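Local coordinates for ADP-ribosylation factor guanine nucleotide-exchange factor SEC7 (Saccharomyces cerevisiae, PDB 4OIY), which activates the small GTPase ARF1 at the trans-Golgi network as a guanine nucleotide exchange factor, and so takes part in vesicle budding and Golgi traffic, at residues 144-147 with 152-155; 156-161 with 181-186. All coordinates share one frame; numbering follows the deposited sequence.

Interaction 1 (144-147 with 152-155); sequences NTDL and IKNK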
ATOM      1  N   ASN A 144       5.350  -3.403  13.245  1.00 12.34           N
ATOM      2  CA  ASN A 144       6.419  -3.669  12.286  1.00 13.11           C
ATOM      3  C   ASN A 144       7.595  -2.730  12.501  1.00 13.84           C
ATOM      4  O   ASN A 144       8.745  -3.162  12.532  1.00 14.61           O
ATOM      5  CB  ASN A 144       5.899  -3.506  10.857  1.00 12.99           C
ATOM      6  CG  ASN A 144       6.917  -3.930   9.826  1.00 13.40           C
ATOM      7  OD1 ASN A 144       7.308  -5.097   9.773  1.00 13.63           O
ATOM      8  ND2 ASN A 144       7.354  -2.991   9.000  1.00 13.85           N
ATOM      9  N   THR A 145       7.288  -1.449  12.658  1.00 14.57           N
ATOM     10  CA  THR A 145       8.303  -0.440  12.948  1.00 15.41           C
ATOM     11  C   THR A 145       9.014  -0.731  14.268  1.00 15.58           C
ATOM     12  O   THR A 145      10.244  -0.765  14.316  1.00 15.65           O
ATOM     13  CB  THR A 145       7.671   0.961  12.989  1.00 15.82           C
ATOM     14  OG1 THR A 145       7.180   1.301  11.685  1.00 16.67           O
ATOM     15  CG2 THR A 145       8.683   2.008  13.416  1.00 16.10           C
ATOM     16  N   ASP A 146       8.254  -0.967  15.334  1.00 15.67           N
ATOM     17  CA  ASP A 146       8.859  -1.134  16.660  1.00 16.23           C
ATOM     18  C   ASP A 146       9.666  -2.419  16.785  1.00 16.49           C
ATOM     19  O   ASP A 146      10.611  -2.470  17.559  1.00 17.15           O
ATOM     20  CB  ASP A 146       7.814  -1.045  17.778  1.00 16.83           C
ATOM     21  CG  ASP A 146       7.282   0.371  17.975  1.00 17.40           C
ATOM     22  OD1 ASP A 146       7.727   1.300  17.256  1.00 18.46           O
ATOM     23  OD2 ASP A 146       6.412   0.549  18.852  1.00 18.96           O
ATOM     24  N   LEU A 147       9.315  -3.455  16.027  1.00 16.16           N
ATOM     25  CA  LEU A 147      10.094  -4.688  16.068  1.00 16.75           C
ATOM     26  C   LEU A 147      11.358  -4.612  15.213  1.00 17.96           C
ATOM     27  O   LEU A 147      12.389  -5.176  15.596  1.00 19.28           O
ATOM     28  CB  LEU A 147       9.248  -5.894  15.647  1.00 16.13           C
ATOM     29  CG  LEU A 147       8.175  -6.333  16.646  1.00 15.85           C
ATOM     30  CD1 LEU A 147       7.500  -7.598  16.147  1.00 15.39           C
ATOM     31  CD2 LEU A 147       8.750  -6.560  18.036  1.00 15.92           C
ATOM     32  N   ILE A 152      14.221   4.747  18.440  1.00 26.54           N
ATOM     33  CA  ILE A 152      13.825   5.574  19.590  1.00 26.09           C
ATOM     34  C   ILE A 152      12.814   4.911  20.537  1.00 24.85           C
ATOM     35  O   ILE A 152      12.476   5.478  21.576  1.00 25.29           O
ATOM     36  CB  ILE A 152      13.261   6.945  19.133  1.00 27.08           C
ATOM     37  CG1 ILE A 152      12.049   6.770  18.210  1.00 27.53           C
ATOM     38  CG2 ILE A 152      14.344   7.750  18.430  1.00 27.50           C
ATOM     39  CD1 ILE A 152      11.326   8.064  17.902  1.00 27.77           C
ATOM     40  N   LYS A 153      12.325   3.728  20.176  1.00 23.61           N
ATOM     41  CA  LYS A 153      11.433   2.963  21.042  1.00 22.74           C
ATOM     42  C   LYS A 153      11.985   1.561  21.205  1.00 20.44           C
ATOM     43  O   LYS A 153      12.623   1.038  20.290  1.00 18.86           O
ATOM     44  CB  LYS A 153      10.029   2.878  20.438  1.00 24.35           C
ATOM     45  CG  LYS A 153       9.194   4.134  20.623  1.00 25.60           C
ATOM     46  CD  LYS A 153       7.897   4.072  19.831  1.00 26.67           C
ATOM     47  CE  LYS A 153       6.844   3.216  20.514  1.00 27.34           C
ATOM     48  NZ  LYS A 153       5.596   3.145  19.698  1.00 27.70           N
ATOM     49  N   ASN A 154      11.745   0.968  22.374  1.00 19.60           N
ATOM     50  CA  ASN A 154      11.995  -0.451  22.585  1.00 19.11           C
ATOM     51  C   ASN A 154      11.026  -1.305  21.769  1.00 18.26           C
ATOM     52  O   ASN A 154       9.956  -0.843  21.361  1.00 18.48           O
ATOM     53  CB  ASN A 154      11.854  -0.820  24.067  1.00 19.59           C
ATOM     54  CG  ASN A 154      13.051  -0.392  24.901  1.00 20.25           C
ATOM     55  OD1 ASN A 154      14.154  -0.940  24.771  1.00 20.81           O
ATOM     56  ND2 ASN A 154      12.837   0.574  25.784  1.00 20.95           N
ATOM     57  N   LYS A 155      11.403  -2.555  21.547  1.00 17.12           N
ATOM     58  CA  LYS A 155      10.522  -3.509  20.884  1.00 16.83           C
ATOM     59  C   LYS A 155       9.189  -3.605  21.610  1.00 16.07           C
ATOM     60  O   LYS A 155       9.139  -3.677  22.836  1.00 16.06           O
ATOM     61  CB  LYS A 155      11.172  -4.890  20.810  1.00 17.49           C
ATOM     62  CG  LYS A 155      12.258  -4.958  19.755  1.00 18.22           C
ATOM     63  CD  LYS A 155      12.884  -6.338  19.643  1.00 19.33           C
ATOM     64  CE  LYS A 155      13.626  -6.472  18.325  1.00 20.64           C
ATOM     65  NZ  LYS A 155      14.422  -7.722  18.203  1.00 21.89           N
TER
HETATM   66  O   HOH W   1       7.146  -0.225  21.607  1.00 23.05           O
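The backbones of L147 and K155 come within 5.0 Å of each other, CA to CA. L147 lies in the last turn of helix 130-148, and K155 lies in the loop that leads to helix 158-164. This is a helix followed by a loop that folds back on its C-terminal end, within the all-helical Sec7 domain. As in other Sec7 domains, this helix and the loop after it probably belong to the Arf-binding surface. The backbone itself takes part in the return: K155 CA directs its hydrogen at D146 O, a CA-H...O contact of 3.5 Å with 164° at the hydrogen. No backbone N-H bond joins the two segments.

The main polar link is a salt bridge between K153 and D146. K153 NZ meets D146 OD2 at 2.8 Å, on the syn lone pair, the side of the other oxygen. The lysine chain is bent at chi3 (78°), which turns its end round onto the carboxylate. D146 OD1 is 3.7 Å from K153 NZ, so the ammonium holds one oxygen rather than straddling both. OD2 also accepts a bond from a water, which donates its other hydrogen to N154 O at 2.9 Å. Two donors therefore grip OD2, and the positive charge would be expected to favour an ionised carboxylate in this buried side chain. Earlier in the loop, S150 OG bonds to the backbone N of both I152 and K153.

K155 takes a different course. Its chain runs extended beyond CG, along the end of the helix, and crosses the L147 side chain at about a right angle. L147 CD2 touches K155 CB at 4.0 Å. Further along, the methylene CE, not the ammonium NZ, meets L147 O at 3.3 Å.

Interaction 2 (156-161 with 181-186); sequences MSLQEF and GLFNEI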
ATOM      1  N   MET A 156       8.109  -3.602  20.834  1.00 14.93           N
ATOM      2  CA  MET A 156       6.763  -3.763  21.360  1.00 14.82           C
ATOM      3  C   MET A 156       6.544  -5.222  21.747  1.00 14.06           C
ATOM      4  O   MET A 156       6.824  -6.121  20.960  1.00 14.47           O
ATOM      5  CB  MET A 156       5.733  -3.354  20.308  1.00 15.07           C
ATOM      6  CG  MET A 156       4.310  -3.296  20.839  1.00 15.31           C
ATOM      7  SD  MET A 156       3.094  -2.912  19.563  1.00 15.78           S
ATOM      8  CE  MET A 156       3.605  -1.268  19.082  1.00 16.10           C
ATOM      9  N   SER A 157       6.037  -5.451  22.952  1.00 13.46           N
ATOM     10  CA  SER A 157       5.753  -6.804  23.415  1.00 13.00           C
ATOM     11  C   SER A 157       4.426  -7.263  22.853  1.00 12.56           C
ATOM     12  O   SER A 157       3.583  -6.445  22.477  1.00 12.38           O
ATOM     13  CB  SER A 157       5.698  -6.869  24.946  1.00 13.14           C
ATOM     14  OG  SER A 157       4.635  -6.079  25.452  1.00 12.98           O
ATOM     15  N   LEU A 158       4.236  -8.572  22.806  1.00 12.28           N
ATOM     16  CA  LEU A 158       2.938  -9.119  22.433  1.00 12.08           C
ATOM     17  C   LEU A 158       1.834  -8.570  23.334  1.00 12.01           C
ATOM     18  O   LEU A 158       0.778  -8.189  22.844  1.00 11.54           O
ATOM     19  CB  LEU A 158       2.961 -10.648  22.473  1.00 12.33           C
ATOM     20  CG  LEU A 158       1.617 -11.358  22.289  1.00 12.47           C
ATOM     21  CD1 LEU A 158       1.019 -11.068  20.926  1.00 12.49           C
ATOM     22  CD2 LEU A 158       1.782 -12.852  22.477  1.00 12.50           C
ATOM     23  N   GLN A 159       2.069  -8.509  24.641  1.00 12.06           N
ATOM     24  CA  GLN A 159       1.067  -7.956  25.549  1.00 12.36           C
ATOM     25  C   GLN A 159       0.621  -6.557  25.120  1.00 12.54           C
ATOM     26  O   GLN A 159      -0.575  -6.265  25.081  1.00 12.68           O
ATOM     27  CB  GLN A 159       1.572  -7.947  27.002  1.00 12.79           C
ATOM     28  CG  GLN A 159       0.580  -7.332  27.990  1.00 13.19           C
ATOM     29  CD  GLN A 159      -0.757  -8.054  28.039  1.00 13.90           C
ATOM     30  OE1 GLN A 159      -0.840  -9.242  27.755  1.00 15.07           O
ATOM     31  NE2 GLN A 159      -1.810  -7.332  28.403  1.00 14.79           N
ATOM     32  N   GLU A 160       1.579  -5.698  24.781  1.00 12.67           N
ATOM     33  CA  GLU A 160       1.265  -4.340  24.347  1.00 12.89           C
ATOM     34  C   GLU A 160       0.466  -4.320  23.045  1.00 12.11           C
ATOM     35  O   GLU A 160      -0.451  -3.517  22.888  1.00 11.86           O
ATOM     36  CB  GLU A 160       2.539  -3.511  24.218  1.00 14.01           C
ATOM     37  CG  GLU A 160       3.078  -3.080  25.572  1.00 15.39           C
ATOM     38  CD  GLU A 160       4.512  -2.595  25.531  1.00 17.08           C
ATOM     39  OE1 GLU A 160       5.201  -2.797  24.509  1.00 18.51           O
ATOM     40  OE2 GLU A 160       4.954  -2.010  26.546  1.00 19.31           O
ATOM     41  N   PHE A 161       0.809  -5.215  22.126  1.00 11.53           N
ATOM     42  CA  PHE A 161       0.085  -5.338  20.859  1.00 11.06           C
ATOM     43  C   PHE A 161      -1.381  -5.736  21.102  1.00 11.40           C
ATOM     44  O   PHE A 161      -2.292  -5.182  20.486  1.00 11.40           O
ATOM     45  CB  PHE A 161       0.803  -6.329  19.952  1.00 10.70           C
ATOM     46  CG  PHE A 161       0.131  -6.533  18.631  1.00 10.25           C
ATOM     47  CD1 PHE A 161       0.053  -5.497  17.707  1.00 10.16           C
ATOM     48  CD2 PHE A 161      -0.414  -7.758  18.307  1.00 10.26           C
ATOM     49  CE1 PHE A 161      -0.564  -5.685  16.483  1.00  9.96           C
ATOM     50  CE2 PHE A 161      -1.038  -7.951  17.091  1.00 10.23           C
ATOM     51  CZ  PHE A 161      -1.120  -6.913  16.181  1.00  9.99           C
ATOM     52  N   GLY A 181      -0.996 -14.766  16.397  1.00 12.17           N
ATOM     53  CA  GLY A 181      -0.611 -15.226  15.075  1.00 11.82           C
ATOM     54  C   GLY A 181      -0.091 -14.098  14.203  1.00 11.49           C
ATOM     55  O   GLY A 181       0.961 -14.206  13.604  1.00 11.60           O
ATOM     56  N   LEU A 182      -0.830 -12.997  14.160  1.00 10.94           N
ATOM     57  CA  LEU A 182      -0.406 -11.855  13.355  1.00 10.68           C
ATOM     58  C   LEU A 182       0.895 -11.245  13.880  1.00 10.55           C
ATOM     59  O   LEU A 182       1.768 -10.879  13.092  1.00 10.06           O
ATOM     60  CB  LEU A 182      -1.499 -10.786  13.301  1.00 10.63           C
ATOM     61  CG  LEU A 182      -2.855 -11.197  12.716  1.00 10.60           C
ATOM     62  CD1 LEU A 182      -3.794 -10.002  12.696  1.00 10.59           C
ATOM     63  CD2 LEU A 182      -2.687 -11.787  11.331  1.00 10.43           C
ATOM     64  N   PHE A 183       1.007 -11.127  15.200  1.00 10.75           N
ATOM     65  CA  PHE A 183       2.229 -10.648  15.833  1.00 11.08           C
ATOM     66  C   PHE A 183       3.440 -11.443  15.345  1.00 11.46           C
ATOM     67  O   PHE A 183       4.451 -10.873  14.917  1.00 11.39           O
ATOM     68  CB  PHE A 183       2.107 -10.760  17.353  1.00 11.06           C
ATOM     69  CG  PHE A 183       3.327 -10.304  18.095  1.00 11.22           C
ATOM     70  CD1 PHE A 183       4.388 -11.169  18.303  1.00 11.27           C
ATOM     71  CD2 PHE A 183       3.396  -9.022  18.615  1.00 11.25           C
ATOM     72  CE1 PHE A 183       5.515 -10.749  18.992  1.00 11.35           C
ATOM     73  CE2 PHE A 183       4.511  -8.604  19.322  1.00 11.38           C
ATOM     74  CZ  PHE A 183       5.572  -9.468  19.502  1.00 11.33           C
ATOM     75  N   ASN A 184       3.323 -12.764  15.379  1.00 12.19           N
ATOM     76  CA  ASN A 184       4.427 -13.625  14.954  1.00 13.15           C
ATOM     77  C   ASN A 184       4.736 -13.509  13.463  1.00 13.15           C
ATOM     78  O   ASN A 184       5.901 -13.553  13.067  1.00 13.89           O
ATOM     79  CB  ASN A 184       4.155 -15.080  15.353  1.00 14.08           C
ATOM     80  CG  ASN A 184       4.224 -15.292  16.854  1.00 15.23           C
ATOM     81  OD1 ASN A 184       4.846 -14.514  17.574  1.00 16.98           O
ATOM     82  ND2 ASN A 184       3.585 -16.352  17.330  1.00 16.49           N
ATOM     83  N   GLU A 185       3.707 -13.329  12.638  1.00 13.31           N
ATOM     84  CA  GLU A 185       3.918 -13.102  11.211  1.00 13.40           C
ATOM     85  C   GLU A 185       4.790 -11.870  10.981  1.00 13.13           C
ATOM     86  O   GLU A 185       5.740 -11.912  10.195  1.00 13.63           O
ATOM     87  CB  GLU A 185       2.588 -12.954  10.469  1.00 14.00           C
ATOM     88  CG  GLU A 185       1.815 -14.262  10.364  1.00 14.59           C
ATOM     89  CD  GLU A 185       0.639 -14.182   9.413  1.00 15.56           C
ATOM     90  OE1 GLU A 185       0.764 -13.542   8.357  1.00 15.87           O
ATOM     91  OE2 GLU A 185      -0.417 -14.785   9.711  1.00 17.68           O
ATOM     92  N   ILE A 186       4.481 -10.786  11.687  1.00 12.88           N
ATOM     93  CA  ILE A 186       5.267  -9.560  11.577  1.00 12.89           C
ATOM     94  C   ILE A 186       6.662  -9.778  12.145  1.00 13.34           C
ATOM     95  O   ILE A 186       7.645  -9.399  11.515  1.00 12.57           O
ATOM     96  CB  ILE A 186       4.587  -8.376  12.297  1.00 12.68           C
ATOM     97  CG1 ILE A 186       3.279  -7.994  11.588  1.00 12.68           C
ATOM     98  CG2 ILE A 186       5.533  -7.176  12.389  1.00 13.00           C
ATOM     99  CD1 ILE A 186       3.457  -7.252  10.283  1.00 12.85           C
TER
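F161 N gives its hydrogen to S157 O over 3.1 Å, in the first turn of helix 158-164. S157 is the N-cap of this helix, and with E160 it forms a capping box. S157 OG accepts from E160 N at 3.2 Å. In return S157 N donates to E160 OE1, meeting the carboxylate from above its plane, 39° out of it. Helix 176-188 of the Sec7 domain packs against this capped turn, and from residues 181-186 it is mainly F183 that reaches it.

No hydrogen bond joins the two segments; the contact is made by the F183 ring. With its CG anti to the backbone N (chi1 179°), F183 sends the ring out from its helix to the start of the other. L158 covers one face. Its CB sits 4.0 Å above the ring centroid, only 9° off the normal, a CH-pi contact. The L158 side chain then runs across the base of the phenylalanine, with CD1 3.7 Å from F183 CG. At the rim, M156 O lies in the ring plane, 3.8 Å from F183 CE2. N184 OD1 is also at the ring edge, in plane, so two oxygens lie where the ring carries its slightly positive hydrogens.

F161 adds a second apolar contact. The two phenylalanine side chains run past one another, pointing opposite ways, and F161 CB reaches the edge of the F183 ring. Helix 130-148 backs both phenylalanines: S139 touches F161 and L143 touches F183. Earlier in helix 176-188, R176 and E180 also pack on L158. The F161 ring also meets the stem of its partner, its CD2 lying 4.0 Å from F183 CB.

How the interactions relate
Interaction 1 and interaction 2 follow directly along the chain: K155 ends one and M156 begins the other. Their centres are 11 Å apart, and they touch at two places. M156 bridges them from the loop: its CE packs 3.4 Å from D146 OD2, and its O lies 3.5 Å from L147 CD2. Helix 176-188 makes the second junction, with I186 CG2 3.6 Å from N144 CA. The C-terminal end of helix 130-148 thus meets the returning loop and helix 176-188 together, while helix 158-164 continues from the loop. Both contacts lie away from the magnesium-binding D121.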